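Long-range contact in PAN2-PAN3 deadenylation complex catalytic subunit pan2 (Neurospora crassa, PDB 4CZX), which probably shortens the poly(A) tails of mRNA as the catalytic subunit of a cytoplasmic deadenylase, represented here by its N-terminal WD40 domain: residues F62-R76 against F87-G100. Residues are numbered along the deposited sequence; the frame is centred on the assembly and turned at random. Where two conformers were deposited one is given.
Sequences FTAFRIHPETDGPLR and FLGSRSVYMAARSG. With PO4 (phosphate ion), chain D.
Ile-67 lays its CG2 methyl squarely over the centre of the Phe-87 ring, 3.6 Å from the ring centroid, while its CB meets Tyr-94 CD2. Phe-65 stands nearly upright to Phe-87, the two ring planes 84° apart, with Phe-65 CE1 3.6 Å from Phe-87 CZ; a face of the Phe-65 ring takes a CH-pi contact from Gly-100 CA. Beyond this ring, Thr-63 OG1 donates to Arg-98 O at 2.8 Å, almost in line with the carbonyl. A chi1 of 54° turns that hydroxyl to Arg-98 and leaves CG2 near Ser-99 O; OG1 is also hydrogen-bonded to Ser-53 OG.

At the other end the backbone N of Arg-76 reaches Leu-88 O, and its side chain, bent at chi2, grips Ser-90 OG side-on through NE (2.9 Å) and NH2 (3.0 Å). Pro-74 CG covers one face of this guanidinium. Between these ends His-68 is clamped: Asp-72 CB lies over one ring face and Ile-67 CD1 against the opposite one, the ring edge meets Gly-89 CA, 3.6 Å from ND1, and NE2 donates to Gly-73 O. One water joins His-68 ND1, Asp-72 OD2, Arg-91 N and Ser-92 OG; Asp-72 also forms a salt bridge with Arg-107.

The contact thus packs the last strand of one beta-propeller blade, 60-66, and the connection leaving it against the two middle strands, 85-88 and 93-96, of the next; Phe-87 also touches strand 50-55, Tyr-94 strand 102-106 and Leu-88 strand 114-119.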
loop_
_atom_site.group_PDB
_atom_site.type_symbol
_atom_site.label_atom_id
_atom_site.label_comp_id
_atom_site.label_asym_id
_atom_site.label_seq_id
_atom_site.Cartn_x
_atom_site.Cartn_y
_atom_site.Cartn_z
ATOM N N PHE A 62 8.952 -24.073 9.456
ATOM C CA PHE A 62 8.270 -24.729 8.338
ATOM C C PHE A 62 7.314 -23.755 7.666
ATOM O O PHE A 62 7.660 -23.151 6.660
ATOM C CB PHE A 62 7.522 -25.993 8.793
ATOM C CG PHE A 62 6.822 -26.719 7.665
ATOM C CD1 PHE A 62 7.502 -27.022 6.495
ATOM C CD2 PHE A 62 5.488 -27.078 7.769
ATOM C CE1 PHE A 62 6.867 -27.674 5.447
ATOM C CE2 PHE A 62 4.845 -27.734 6.721
ATOM C CZ PHE A 62 5.535 -28.025 5.561
ATOM N N THR A 63 6.118 -23.588 8.226
ATOM C CA THR A 63 5.156 -22.652 7.661
ATOM C C THR A 63 4.694 -21.653 8.709
ATOM O O THR A 63 4.898 -21.850 9.908
ATOM C CB THR A 63 3.921 -23.362 7.079
ATOM O OG1 THR A 63 3.350 -24.217 8.076
ATOM C CG2 THR A 63 4.295 -24.198 5.827
ATOM N N ALA A 64 4.076 -20.570 8.252
ATOM C CA ALA A 64 3.556 -19.564 9.169
ATOM C C ALA A 64 2.521 -18.720 8.455
ATOM O O ALA A 64 2.725 -18.318 7.301
ATOM C CB ALA A 64 4.686 -18.698 9.728
ATOM N N PHE A 65 1.402 -18.472 9.131
ATOM C CA PHE A 65 0.306 -17.709 8.538
ATOM C C PHE A 65 -0.669 -17.257 9.612
ATOM O O PHE A 65 -0.803 -17.899 10.649
ATOM C CB PHE A 65 -0.422 -18.535 7.462
ATOM C CG PHE A 65 -0.686 -19.967 7.862
ATOM C CD1 PHE A 65 -1.861 -20.320 8.513
ATOM C CD2 PHE A 65 0.238 -20.956 7.580
ATOM C CE1 PHE A 65 -2.105 -21.663 8.887
ATOM C CE2 PHE A 65 0.011 -22.290 7.969
ATOM C CZ PHE A 65 -1.163 -22.640 8.611
ATOM N N ARG A 66 -1.341 -16.142 9.359
ATOM C CA ARG A 66 -2.302 -15.619 10.313
ATOM C C ARG A 66 -3.635 -16.326 10.120
ATOM O O ARG A 66 -4.086 -16.510 8.996
ATOM C CB ARG A 66 -2.460 -14.103 10.160
ATOM C CG ARG A 66 -3.165 -13.490 11.372
ATOM C CD ARG A 66 -3.369 -11.951 11.209
ATOM N NE ARG A 66 -2.117 -11.202 11.117
ATOM C CZ ARG A 66 -1.306 -10.969 12.145
ATOM N NH1 ARG A 66 -1.605 -11.454 13.340
ATOM N NH2 ARG A 66 -0.189 -10.262 11.982
ATOM N N ILE A 67 -4.269 -16.740 11.211
ATOM C CA ILE A 67 -5.460 -17.580 11.086
ATOM C C ILE A 67 -6.781 -16.838 11.379
ATOM O O ILE A 67 -7.861 -17.415 11.242
ATOM C CB ILE A 67 -5.325 -18.864 11.985
ATOM C CG1 ILE A 67 -5.057 -18.539 13.462
ATOM C CG2 ILE A 67 -4.176 -19.721 11.464
ATOM C CD1 ILE A 67 -6.288 -18.167 14.282
ATOM N N HIS A 68 -6.706 -15.566 11.769
ATOM C CA HIS A 68 -7.915 -14.741 11.889
ATOM C C HIS A 68 -7.508 -13.261 11.823
ATOM O O HIS A 68 -6.319 -12.968 11.890
ATOM C CB HIS A 68 -8.706 -15.074 13.176
ATOM C CG HIS A 68 -7.975 -14.796 14.457
ATOM N ND1 HIS A 68 -8.384 -15.333 15.662
ATOM C CD2 HIS A 68 -6.893 -14.031 14.734
ATOM C CE1 HIS A 68 -7.571 -14.928 16.619
ATOM N NE2 HIS A 68 -6.666 -14.125 16.087
ATOM N N PRO A 69 -8.478 -12.338 11.669
ATOM C CA PRO A 69 -8.107 -10.909 11.679
ATOM C C PRO A 69 -7.343 -10.555 12.950
ATOM O O PRO A 69 -7.716 -11.037 14.023
ATOM C CB PRO A 69 -9.454 -10.190 11.630
ATOM C CG PRO A 69 -10.389 -11.175 11.014
ATOM C CD PRO A 69 -9.924 -12.528 11.456
ATOM N N GLU A 70 -6.290 -9.745 12.848
ATOM C CA GLU A 70 -5.419 -9.538 14.011
ATOM C C GLU A 70 -6.133 -8.854 15.181
ATOM O O GLU A 70 -5.713 -8.998 16.324
ATOM C CB GLU A 70 -4.171 -8.742 13.626
ATOM C CG GLU A 70 -4.417 -7.316 13.214
ATOM C CD GLU A 70 -3.273 -6.784 12.373
ATOM O OE1 GLU A 70 -2.189 -6.511 12.933
ATOM O OE2 GLU A 70 -3.448 -6.672 11.143
ATOM N N THR A 71 -7.220 -8.141 14.898
ATOM C CA THR A 71 -8.052 -7.557 15.951
ATOM C C THR A 71 -8.824 -8.593 16.780
ATOM O O THR A 71 -9.363 -8.275 17.844
ATOM C CB THR A 71 -9.044 -6.547 15.344
ATOM O OG1 THR A 71 -9.702 -7.142 14.217
ATOM C CG2 THR A 71 -8.289 -5.324 14.880
ATOM N N ASP A 72 -8.865 -9.833 16.306
ATOM C CA ASP A 72 -9.509 -10.918 17.046
ATOM C C ASP A 72 -8.707 -11.348 18.262
ATOM O O ASP A 72 -9.236 -12.000 19.151
ATOM C CB ASP A 72 -9.732 -12.141 16.149
ATOM C CG ASP A 72 -10.958 -12.010 15.264
ATOM O OD1 ASP A 72 -11.575 -10.919 15.220
ATOM O OD2 ASP A 72 -11.308 -13.006 14.597
ATOM N N GLY A 73 -7.426 -11.008 18.296
ATOM C CA GLY A 73 -6.617 -11.320 19.463
ATOM C C GLY A 73 -5.854 -12.637 19.381
ATOM O O GLY A 73 -5.428 -13.056 18.304
ATOM N N PRO A 74 -5.665 -13.298 20.535
ATOM C CA PRO A 74 -4.747 -14.436 20.609
ATOM C C PRO A 74 -5.234 -15.683 19.885
ATOM O O PRO A 74 -6.432 -15.922 19.777
ATOM C CB PRO A 74 -4.645 -14.723 22.121
ATOM C CG PRO A 74 -5.825 -14.052 22.726
ATOM C CD PRO A 74 -6.093 -12.842 21.871
ATOM N N LEU A 75 -4.281 -16.463 19.399
ATOM C CA LEU A 75 -4.572 -17.803 18.920
ATOM C C LEU A 75 -4.778 -18.621 20.192
ATOM O O LEU A 75 -3.866 -18.721 21.003
ATOM C CB LEU A 75 -3.428 -18.348 18.058
ATOM C CG LEU A 75 -3.801 -19.374 16.979
ATOM C CD1 LEU A 75 -2.584 -19.732 16.116
ATOM C CD2 LEU A 75 -4.390 -20.626 17.615
ATOM N N ARG A 76 -5.977 -19.159 20.383
ATOM C CA ARG A 76 -6.329 -19.744 21.682
ATOM C C ARG A 76 -5.929 -21.203 21.834
ATOM O O ARG A 76 -5.551 -21.634 22.936
ATOM C CB ARG A 76 -7.832 -19.604 21.924
ATOM C CG ARG A 76 -8.342 -18.171 21.810
ATOM C CD ARG A 76 -8.786 -17.690 23.135
ATOM N NE ARG A 76 -9.179 -16.292 23.147
ATOM C CZ ARG A 76 -8.765 -15.438 24.080
ATOM N NH1 ARG A 76 -7.946 -15.862 25.031
ATOM N NH2 ARG A 76 -9.150 -14.168 24.041
ATOM N N PHE A 87 -7.608 -24.248 14.097
ATOM C CA PHE A 87 -7.148 -23.093 14.877
ATOM C C PHE A 87 -8.343 -22.381 15.495
ATOM O O PHE A 87 -9.315 -22.082 14.793
ATOM C CB PHE A 87 -6.382 -22.103 13.989
ATOM C CG PHE A 87 -5.278 -22.723 13.162
ATOM C CD1 PHE A 87 -5.528 -23.198 11.871
ATOM C CD2 PHE A 87 -3.983 -22.765 13.652
ATOM C CE1 PHE A 87 -4.494 -23.751 11.085
ATOM C CE2 PHE A 87 -2.950 -23.296 12.896
ATOM C CZ PHE A 87 -3.197 -23.799 11.602
ATOM N N LEU A 88 -8.274 -22.079 16.789
ATOM C CA LEU A 88 -9.378 -21.393 17.452
ATOM C C LEU A 88 -8.982 -19.980 17.883
ATOM O O LEU A 88 -7.947 -19.776 18.512
ATOM C CB LEU A 88 -9.871 -22.176 18.687
ATOM C CG LEU A 88 -11.152 -21.600 19.319
ATOM C CD1 LEU A 88 -12.046 -22.713 19.837
ATOM C CD2 LEU A 88 -10.868 -20.613 20.470
ATOM N N GLY A 89 -9.822 -19.011 17.531
ATOM C CA GLY A 89 -9.704 -17.654 18.043
ATOM C C GLY A 89 -11.010 -17.313 18.735
ATOM O O GLY A 89 -11.966 -18.090 18.667
ATOM N N SER A 90 -11.066 -16.158 19.396
ATOM C CA SER A 90 -12.269 -15.771 20.121
ATOM C C SER A 90 -13.506 -15.642 19.244
ATOM O O SER A 90 -14.623 -15.838 19.725
ATOM C CB SER A 90 -12.037 -14.445 20.859
ATOM O OG SER A 90 -11.353 -14.699 22.068
ATOM N N ARG A 91 -13.314 -15.300 17.967
ATOM C CA ARG A 91 -14.439 -14.956 17.095
ATOM C C ARG A 91 -14.655 -15.952 15.952
ATOM O O ARG A 91 -15.588 -15.800 15.153
ATOM C CB ARG A 91 -14.238 -13.551 16.491
ATOM C CG ARG A 91 -14.095 -12.429 17.535
ATOM C CD ARG A 91 -15.373 -12.257 18.349
ATOM N NE ARG A 91 -16.537 -12.255 17.474
ATOM C CZ ARG A 91 -16.962 -11.195 16.788
ATOM N NH1 ARG A 91 -16.331 -10.033 16.896
ATOM N NH2 ARG A 91 -18.024 -11.299 15.999
ATOM N N SER A 92 -13.802 -16.962 15.863
ATOM C CA SER A 92 -13.842 -17.832 14.691
ATOM C C SER A 92 -13.052 -19.112 14.869
ATOM O O SER A 92 -12.232 -19.236 15.784
ATOM C CB SER A 92 -13.304 -17.084 13.463
ATOM O OG SER A 92 -11.909 -16.855 13.606
ATOM N N VAL A 93 -13.307 -20.060 13.970
ATOM C CA VAL A 93 -12.559 -21.303 13.917
ATOM C C VAL A 93 -12.054 -21.422 12.485
ATOM O O VAL A 93 -12.799 -21.164 11.543
ATOM C CB VAL A 93 -13.423 -22.518 14.296
ATOM C CG1 VAL A 93 -12.587 -23.796 14.317
ATOM C CG2 VAL A 93 -14.100 -22.296 15.652
ATOM N N TYR A 94 -10.791 -21.791 12.336
ATOM C CA TYR A 94 -10.142 -21.829 11.028
ATOM C C TYR A 94 -9.486 -23.180 10.832
ATOM O O TYR A 94 -8.924 -23.736 11.773
ATOM C CB TYR A 94 -9.097 -20.713 10.925
ATOM C CG TYR A 94 -8.400 -20.621 9.583
ATOM C CD1 TYR A 94 -9.108 -20.286 8.435
ATOM C CD2 TYR A 94 -7.031 -20.828 9.477
ATOM C CE1 TYR A 94 -8.476 -20.185 7.193
ATOM C CE2 TYR A 94 -6.382 -20.721 8.233
ATOM C CZ TYR A 94 -7.114 -20.407 7.102
ATOM O OH TYR A 94 -6.477 -20.310 5.879
ATOM N N MET A 95 -9.542 -23.705 9.610
ATOM C CA MET A 95 -8.833 -24.934 9.308
ATOM C C MET A 95 -8.008 -24.783 8.039
ATOM O O MET A 95 -8.494 -24.268 7.036
ATOM C CB MET A 95 -9.798 -26.104 9.149
ATOM C CG MET A 95 -9.056 -27.417 8.942
ATOM S SD MET A 95 -10.140 -28.850 8.879
ATOM C CE MET A 95 -8.918 -30.121 8.593
ATOM N N ALA A 96 -6.757 -25.215 8.096
ATOM C CA ALA A 96 -5.869 -25.109 6.945
ATOM C C ALA A 96 -4.990 -26.340 6.905
ATOM O O ALA A 96 -4.759 -26.972 7.933
ATOM C CB ALA A 96 -5.018 -23.841 7.026
ATOM N N ALA A 97 -4.501 -26.677 5.721
ATOM C CA ALA A 97 -3.506 -27.725 5.589
ATOM C C ALA A 97 -2.244 -27.219 6.258
ATOM O O ALA A 97 -2.098 -26.012 6.473
ATOM C CB ALA A 97 -3.266 -28.066 4.113
ATOM N N ARG A 98 -1.324 -28.122 6.575
ATOM C CA ARG A 98 -0.090 -27.740 7.252
ATOM C C ARG A 98 0.802 -26.872 6.356
ATOM O O ARG A 98 1.670 -26.142 6.846
ATOM C CB ARG A 98 0.645 -28.997 7.728
ATOM C CG ARG A 98 -0.107 -29.699 8.857
ATOM C CD ARG A 98 0.338 -31.149 9.083
ATOM N NE ARG A 98 -0.334 -31.688 10.272
ATOM C CZ ARG A 98 -1.531 -32.267 10.253
ATOM N NH1 ARG A 98 -2.186 -32.422 9.102
ATOM N NH2 ARG A 98 -2.071 -32.716 11.379
ATOM N N SER A 99 0.559 -26.965 5.047
ATOM C CA SER A 99 1.146 -26.087 4.031
ATOM C C SER A 99 0.764 -24.614 4.179
ATOM O O SER A 99 1.493 -23.722 3.725
ATOM C CB SER A 99 0.708 -26.552 2.651
ATOM O OG SER A 99 -0.706 -26.512 2.555
ATOM N N GLY A 100 -0.397 -24.369 4.776
ATOM C CA GLY A 100 -0.966 -23.035 4.828
ATOM C C GLY A 100 -2.145 -22.866 3.873
ATOM O O GLY A 100 -2.824 -21.840 3.922
HETATM P P PO4 D . -17.352 -9.110 12.762
HETATM O O1 PO4 D . -18.415 -8.936 13.822
HETATM O O2 PO4 D . -15.996 -8.893 13.393
HETATM O O3 PO4 D . -17.442 -10.500 12.180
HETATM O O4 PO4 D . -17.568 -8.103 11.653
HETATM O O HOH W 1 -10.521 -16.969 11.133
HETATM O O HOH W 2 -11.060 -15.386 15.810
HETATM O O HOH W 3 -8.796 -14.585 20.143
#